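Uncharacterized protein (PDB 3T8K) is of unknown function but folds as a stack of alpha-hairpin, ankyrin-type repeats, a scaffold that in other proteins commonly serves protein binding. Local coordinates at residues K38-Y43 / S70-G75; T77-L82 / K103-T108. One frame throughout, in Å; residues are numbered along the deposited sequence.

Contact 1: residues K38-Y43 / S70-G75; sequences KSNILY and SRTKEG
Asn40 and Ser70 bring the two backbones nearest, CA to CA 6.1 Å, where the residues leading into helix 41-45 run beside a loop that turns back at Thr72-Gly75 in a type I beta turn. A water bridges the two segments: it accepts from Asn40 ND2 at 3.0 Å and donates to Ser70 O, also at 3.0 Å. The Asn40 amide oxygen and the Ser70 hydroxyl are modelled too close for their pairing to be trusted. Thr72 lays its methyl over one face of the Tyr43 ring, a CH-pi contact with CG2 4.0 Å from the Tyr43 ring centroid and nearest to CE1. With OG1 set between the backbone N and the carbonyl carbon (chi1 71°), CG2 lies beside the backbone N and OG1 is left to its own loop, accepting from Glu74 N (3.3 Å) as an ST turn and also hydrogen-bonded to Thr76 N. A valine here would probably leave Glu74 N and Thr76 N without this side-chain acceptor, the turn resting more on its backbone bond. The contact lies at the surface of the ankyrin-type stack; Tyr43 packs on Phe80 of helix 79-85, while Leu42 faces Leu61 and Ile62 of helix 51-63.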
loop_
_atom_site.group_PDB
_atom_site.type_symbol
_atom_site.label_atom_id
_atom_site.label_comp_id
_atom_site.label_asym_id
_atom_site.label_seq_id
_atom_site.Cartn_x
_atom_site.Cartn_y
_atom_site.Cartn_z
ATOM N N LYS A 38 -4.625 23.478 4.523
ATOM C CA LYS A 38 -4.493 23.198 5.952
ATOM C C LYS A 38 -4.862 21.760 6.338
ATOM O O LYS A 38 -4.701 21.363 7.491
ATOM C CB LYS A 38 -5.341 24.178 6.759
ATOM C CG LYS A 38 -4.862 25.614 6.706
ATOM C CD LYS A 38 -5.979 26.535 7.173
ATOM C CE LYS A 38 -5.486 27.931 7.512
ATOM N NZ LYS A 38 -6.622 28.790 7.968
ATOM N N SER A 39 -5.360 20.984 5.383
ATOM C CA SER A 39 -5.744 19.605 5.659
ATOM C C SER A 39 -4.527 18.702 5.563
ATOM O O SER A 39 -3.425 19.154 5.255
ATOM C CB SER A 39 -6.801 19.126 4.664
ATOM O OG SER A 39 -6.241 18.984 3.366
ATOM N N ASN A 40 -4.731 17.414 5.815
ATOM C CA ASN A 40 -3.670 16.436 5.607
ATOM C C ASN A 40 -3.686 15.893 4.176
ATOM O O ASN A 40 -3.423 14.711 3.939
ATOM C CB ASN A 40 -3.753 15.292 6.623
ATOM C CG ASN A 40 -2.383 14.713 6.943
ATOM O OD1 ASN A 40 -1.369 15.357 6.683
ATOM N ND2 ASN A 40 -2.343 13.501 7.494
ATOM N N ILE A 41 -3.991 16.776 3.225
ATOM C CA ILE A 41 -4.061 16.406 1.816
ATOM C C ILE A 41 -2.795 15.682 1.308
ATOM O O ILE A 41 -2.890 14.764 0.495
ATOM C CB ILE A 41 -4.371 17.660 0.936
ATOM C CG1 ILE A 41 -4.573 17.260 -0.528
ATOM C CG2 ILE A 41 -3.245 18.691 1.059
ATOM C CD1 ILE A 41 -5.760 16.365 -0.767
ATOM N N LEU A 42 -1.618 16.078 1.788
ATOM C CA LEU A 42 -0.367 15.435 1.346
ATOM C C LEU A 42 -0.339 13.940 1.636
ATOM O O LEU A 42 0.276 13.168 0.892
ATOM C CB LEU A 42 0.861 16.108 1.960
ATOM C CG LEU A 42 1.229 17.437 1.319
ATOM C CD1 LEU A 42 2.280 18.164 2.144
ATOM C CD2 LEU A 42 1.695 17.213 -0.124
ATOM N N TYR A 43 -1.001 13.525 2.710
ATOM C CA TYR A 43 -1.096 12.099 2.997
ATOM C C TYR A 43 -1.799 11.362 1.852
ATOM O O TYR A 43 -1.351 10.303 1.426
ATOM C CB TYR A 43 -1.794 11.836 4.334
ATOM C CG TYR A 43 -1.456 10.473 4.908
ATOM C CD1 TYR A 43 -0.511 10.338 5.918
ATOM C CD2 TYR A 43 -2.059 9.328 4.421
ATOM C CE1 TYR A 43 -0.184 9.085 6.438
ATOM C CE2 TYR A 43 -1.744 8.070 4.935
ATOM C CZ TYR A 43 -0.806 7.956 5.939
ATOM O OH TYR A 43 -0.486 6.709 6.442
ATOM N N SER A 70 1.759 17.352 9.630
ATOM C CA SER A 70 0.487 16.758 10.013
ATOM C C SER A 70 0.617 15.277 10.352
ATOM O O SER A 70 1.528 14.592 9.871
ATOM C CB SER A 70 -0.534 16.939 8.894
ATOM O OG SER A 70 -0.026 16.431 7.671
ATOM N N ARG A 71 -0.302 14.788 11.177
ATOM C CA ARG A 71 -0.304 13.385 11.555
ATOM C C ARG A 71 -1.702 12.809 11.505
ATOM O O ARG A 71 -2.685 13.516 11.716
ATOM C CB ARG A 71 0.285 13.208 12.948
ATOM C CG ARG A 71 1.722 13.665 13.042
ATOM C CD ARG A 71 2.330 13.258 14.356
ATOM N NE ARG A 71 3.678 13.783 14.512
ATOM C CZ ARG A 71 4.619 13.191 15.233
ATOM N NH1 ARG A 71 4.359 12.041 15.841
ATOM N NH2 ARG A 71 5.823 13.736 15.329
ATOM N N THR A 72 -1.785 11.518 11.210
ATOM C CA THR A 72 -3.056 10.821 11.225
ATOM C C THR A 72 -3.522 10.701 12.671
ATOM O O THR A 72 -2.804 11.096 13.585
ATOM C CB THR A 72 -2.936 9.424 10.580
ATOM O OG1 THR A 72 -2.189 8.548 11.435
ATOM C CG2 THR A 72 -2.250 9.528 9.219
ATOM N N LYS A 73 -4.722 10.171 12.883
ATOM C CA LYS A 73 -5.239 10.023 14.243
ATOM C C LYS A 73 -4.406 9.021 15.042
ATOM O O LYS A 73 -4.422 9.033 16.276
ATOM C CB LYS A 73 -6.719 9.613 14.240
ATOM C CG LYS A 73 -6.988 8.216 13.705
ATOM C CD LYS A 73 -8.465 7.854 13.821
ATOM C CE LYS A 73 -8.693 6.365 13.594
ATOM N NZ LYS A 73 -10.141 6.020 13.453
ATOM N N GLU A 74 -3.665 8.168 14.333
ATOM C CA GLU A 74 -2.785 7.200 14.984
ATOM C C GLU A 74 -1.360 7.719 15.109
ATOM O O GLU A 74 -0.469 6.997 15.563
ATOM C CB GLU A 74 -2.772 5.868 14.235
ATOM C CG GLU A 74 -4.136 5.284 13.969
ATOM C CD GLU A 74 -4.467 5.287 12.494
ATOM O OE1 GLU A 74 -4.845 6.360 11.970
ATOM O OE2 GLU A 74 -4.333 4.217 11.859
ATOM N N GLY A 75 -1.142 8.965 14.705
ATOM C CA GLY A 75 0.151 9.604 14.891
ATOM C C GLY A 75 1.122 9.463 13.738
ATOM O O GLY A 75 2.293 9.800 13.872
HETATM O O HOH W 1 0.449 12.454 8.123
#

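Contact 2: residues T77-L82 / K103-T108; sequences TLFFPL and KGADIT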
loop_
_atom_site.group_PDB
_atom_site.type_symbol
_atom_site.label_atom_id
_atom_site.label_comp_id
_atom_site.label_asym_id
_atom_site.label_seq_id
_atom_site.Cartn_x
_atom_site.Cartn_y
_atom_site.Cartn_z
ATOM N N THR A 77 3.200 10.153 10.489
ATOM C CA THR A 77 3.687 11.277 9.687
ATOM C C THR A 77 3.611 10.999 8.191
ATOM O O THR A 77 3.327 9.875 7.770
ATOM C CB THR A 77 5.149 11.596 10.001
ATOM O OG1 THR A 77 5.956 10.483 9.602
ATOM C CG2 THR A 77 5.339 11.855 11.481
ATOM N N LEU A 78 3.882 12.029 7.392
ATOM C CA LEU A 78 3.868 11.895 5.943
ATOM C C LEU A 78 4.910 10.894 5.465
ATOM O O LEU A 78 4.802 10.360 4.364
ATOM C CB LEU A 78 4.116 13.250 5.278
ATOM C CG LEU A 78 3.004 14.274 5.538
ATOM C CD1 LEU A 78 3.292 15.524 4.753
ATOM C CD2 LEU A 78 1.654 13.698 5.159
ATOM N N PHE A 79 5.919 10.634 6.287
ATOM C CA PHE A 79 6.981 9.729 5.851
ATOM C C PHE A 79 6.480 8.317 5.533
ATOM O O PHE A 79 7.064 7.627 4.699
ATOM C CB PHE A 79 8.113 9.675 6.878
ATOM C CG PHE A 79 8.931 10.926 6.943
ATOM C CD1 PHE A 79 9.777 11.271 5.895
ATOM C CD2 PHE A 79 8.866 11.754 8.052
ATOM C CE1 PHE A 79 10.547 12.421 5.948
ATOM C CE2 PHE A 79 9.629 12.909 8.117
ATOM C CZ PHE A 79 10.475 13.247 7.058
ATOM N N PHE A 80 5.405 7.882 6.193
ATOM C CA PHE A 80 4.967 6.500 6.021
ATOM C C PHE A 80 4.449 6.223 4.614
ATOM O O PHE A 80 4.956 5.332 3.940
ATOM C CB PHE A 80 3.938 6.086 7.073
ATOM C CG PHE A 80 3.651 4.595 7.085
ATOM C CD1 PHE A 80 4.601 3.692 7.550
ATOM C CD2 PHE A 80 2.424 4.104 6.637
ATOM C CE1 PHE A 80 4.339 2.326 7.567
ATOM C CE2 PHE A 80 2.155 2.743 6.653
ATOM C CZ PHE A 80 3.112 1.852 7.115
ATOM N N PRO A 81 3.445 6.992 4.154
ATOM C CA PRO A 81 2.993 6.725 2.788
ATOM C C PRO A 81 4.079 7.036 1.771
ATOM O O PRO A 81 4.115 6.393 0.723
ATOM C CB PRO A 81 1.777 7.658 2.617
ATOM C CG PRO A 81 1.904 8.673 3.712
ATOM C CD PRO A 81 2.576 7.960 4.847
ATOM N N LEU A 82 4.946 8.002 2.072
ATOM C CA LEU A 82 6.082 8.307 1.200
ATOM C C LEU A 82 6.921 7.058 0.960
ATOM O O LEU A 82 7.200 6.684 -0.182
ATOM C CB LEU A 82 6.971 9.375 1.830
ATOM C CG LEU A 82 8.283 9.648 1.085
ATOM C CD1 LEU A 82 8.009 10.231 -0.291
ATOM C CD2 LEU A 82 9.138 10.605 1.886
ATOM N N LYS A 103 11.535 21.013 6.125
ATOM C CA LYS A 103 10.353 21.744 6.557
ATOM C C LYS A 103 9.800 21.236 7.884
ATOM O O LYS A 103 8.685 21.577 8.267
ATOM C CB LYS A 103 9.285 21.757 5.459
ATOM C CG LYS A 103 9.709 22.585 4.252
ATOM C CD LYS A 103 8.550 22.860 3.306
ATOM C CE LYS A 103 8.974 23.799 2.182
ATOM N NZ LYS A 103 9.278 25.184 2.661
ATOM N N GLY A 104 10.588 20.416 8.577
ATOM C CA GLY A 104 10.307 20.076 9.960
ATOM C C GLY A 104 9.497 18.823 10.254
ATOM O O GLY A 104 9.111 18.598 11.399
ATOM N N ALA A 105 9.232 17.999 9.246
ATOM C CA ALA A 105 8.527 16.755 9.514
ATOM C C ALA A 105 9.428 15.852 10.361
ATOM O O ALA A 105 10.658 15.950 10.297
ATOM C CB ALA A 105 8.121 16.067 8.224
ATOM N N ASP A 106 8.808 14.986 11.156
ATOM C CA ASP A 106 9.533 14.157 12.122
ATOM C C ASP A 106 9.691 12.711 11.654
ATOM O O ASP A 106 8.726 11.945 11.621
ATOM C CB ASP A 106 8.808 14.195 13.469
ATOM C CG ASP A 106 9.437 13.280 14.501
ATOM O OD1 ASP A 106 10.649 12.988 14.392
ATOM O OD2 ASP A 106 8.714 12.866 15.430
ATOM N N ILE A 107 10.919 12.333 11.307
ATOM C CA ILE A 107 11.170 10.993 10.790
ATOM C C ILE A 107 11.482 9.997 11.909
ATOM O O ILE A 107 11.572 8.793 11.660
ATOM C CB ILE A 107 12.318 11.004 9.739
ATOM C CG1 ILE A 107 12.258 9.757 8.855
ATOM C CG2 ILE A 107 13.686 11.168 10.416
ATOM C CD1 ILE A 107 13.241 9.795 7.702
ATOM N N THR A 108 11.636 10.489 13.139
ATOM C CA THR A 108 12.012 9.611 14.263
ATOM C C THR A 108 10.816 8.891 14.879
ATOM O O THR A 108 10.963 7.860 15.525
ATOM C CB THR A 108 12.750 10.380 15.385
ATOM O OG1 THR A 108 11.841 11.273 16.041
ATOM C CG2 THR A 108 13.910 11.171 14.822
HETATM O O HOH W 2 7.834 9.290 11.460
#
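Thr77 and Phe79 meet the loop after helix 90-102, joining the start of one helix of the ankyrin-type hairpin stack to the chain that leaves another. Thr77 touches Asp106 O with its methyl, CG2, at 3.4 Å. Its hydroxyl does two other jobs: OG1 donates to a water that passes a hydrogen bond on to Asp106 O, and it accepts a weak capping bond from Phe79 N at the entrance to helix 79-85. Leu78 packs on Phe100 of helix 90-102 and touches Asn40. Phe79 buries more surface here than any other residue. Its CG, anti to the carbonyl carbon and beside the backbone N (chi1 -71°), carries the ring across to the loop, where Ile107 CG1 makes a CH-pi contact over the centre of one face, 3.9 Å from the Phe79 ring centroid and only 7° off the normal. Ala105 CB approaches the ring obliquely, 3.5 Å from Phe79 CE2, while Ala105 O and Asp106 N lie in plane at its edge. Cys97 and Leu101 of helix 90-102 add to this buried packing. Gly104, at positive phi, is the C-prime residue of the Schellman motif that ends that helix. Beyond the ring an Asx turn braces the loop: Asp106 OD1 receives Thr108 N from above the carboxylate plane at 3.0 Å and Thr108 OG1 on its syn lone pair at 2.7 Å.

Contacts 1 and 2 follow each other along the chain, with centres about 10 Å apart, and join through both charge and packing. Arg71 of contact 1 reaches Asp106 of contact 2 in a salt bridge, NH2 to OD2 3.0 Å, so the carboxylate that holds the Asx turn with one oxygen links the two loops with the other. Leu78 of contact 2 packs against the helix 41-45 end of contact 1: its CD1 lies 3.7 Å from Leu42 CB and its CD2 3.6 Å from Tyr43 N. Tyr43 CE1 also packs 3.4 Å from Pro81 CD. The protein's function is unknown, and no ligand lies at either contact in the model.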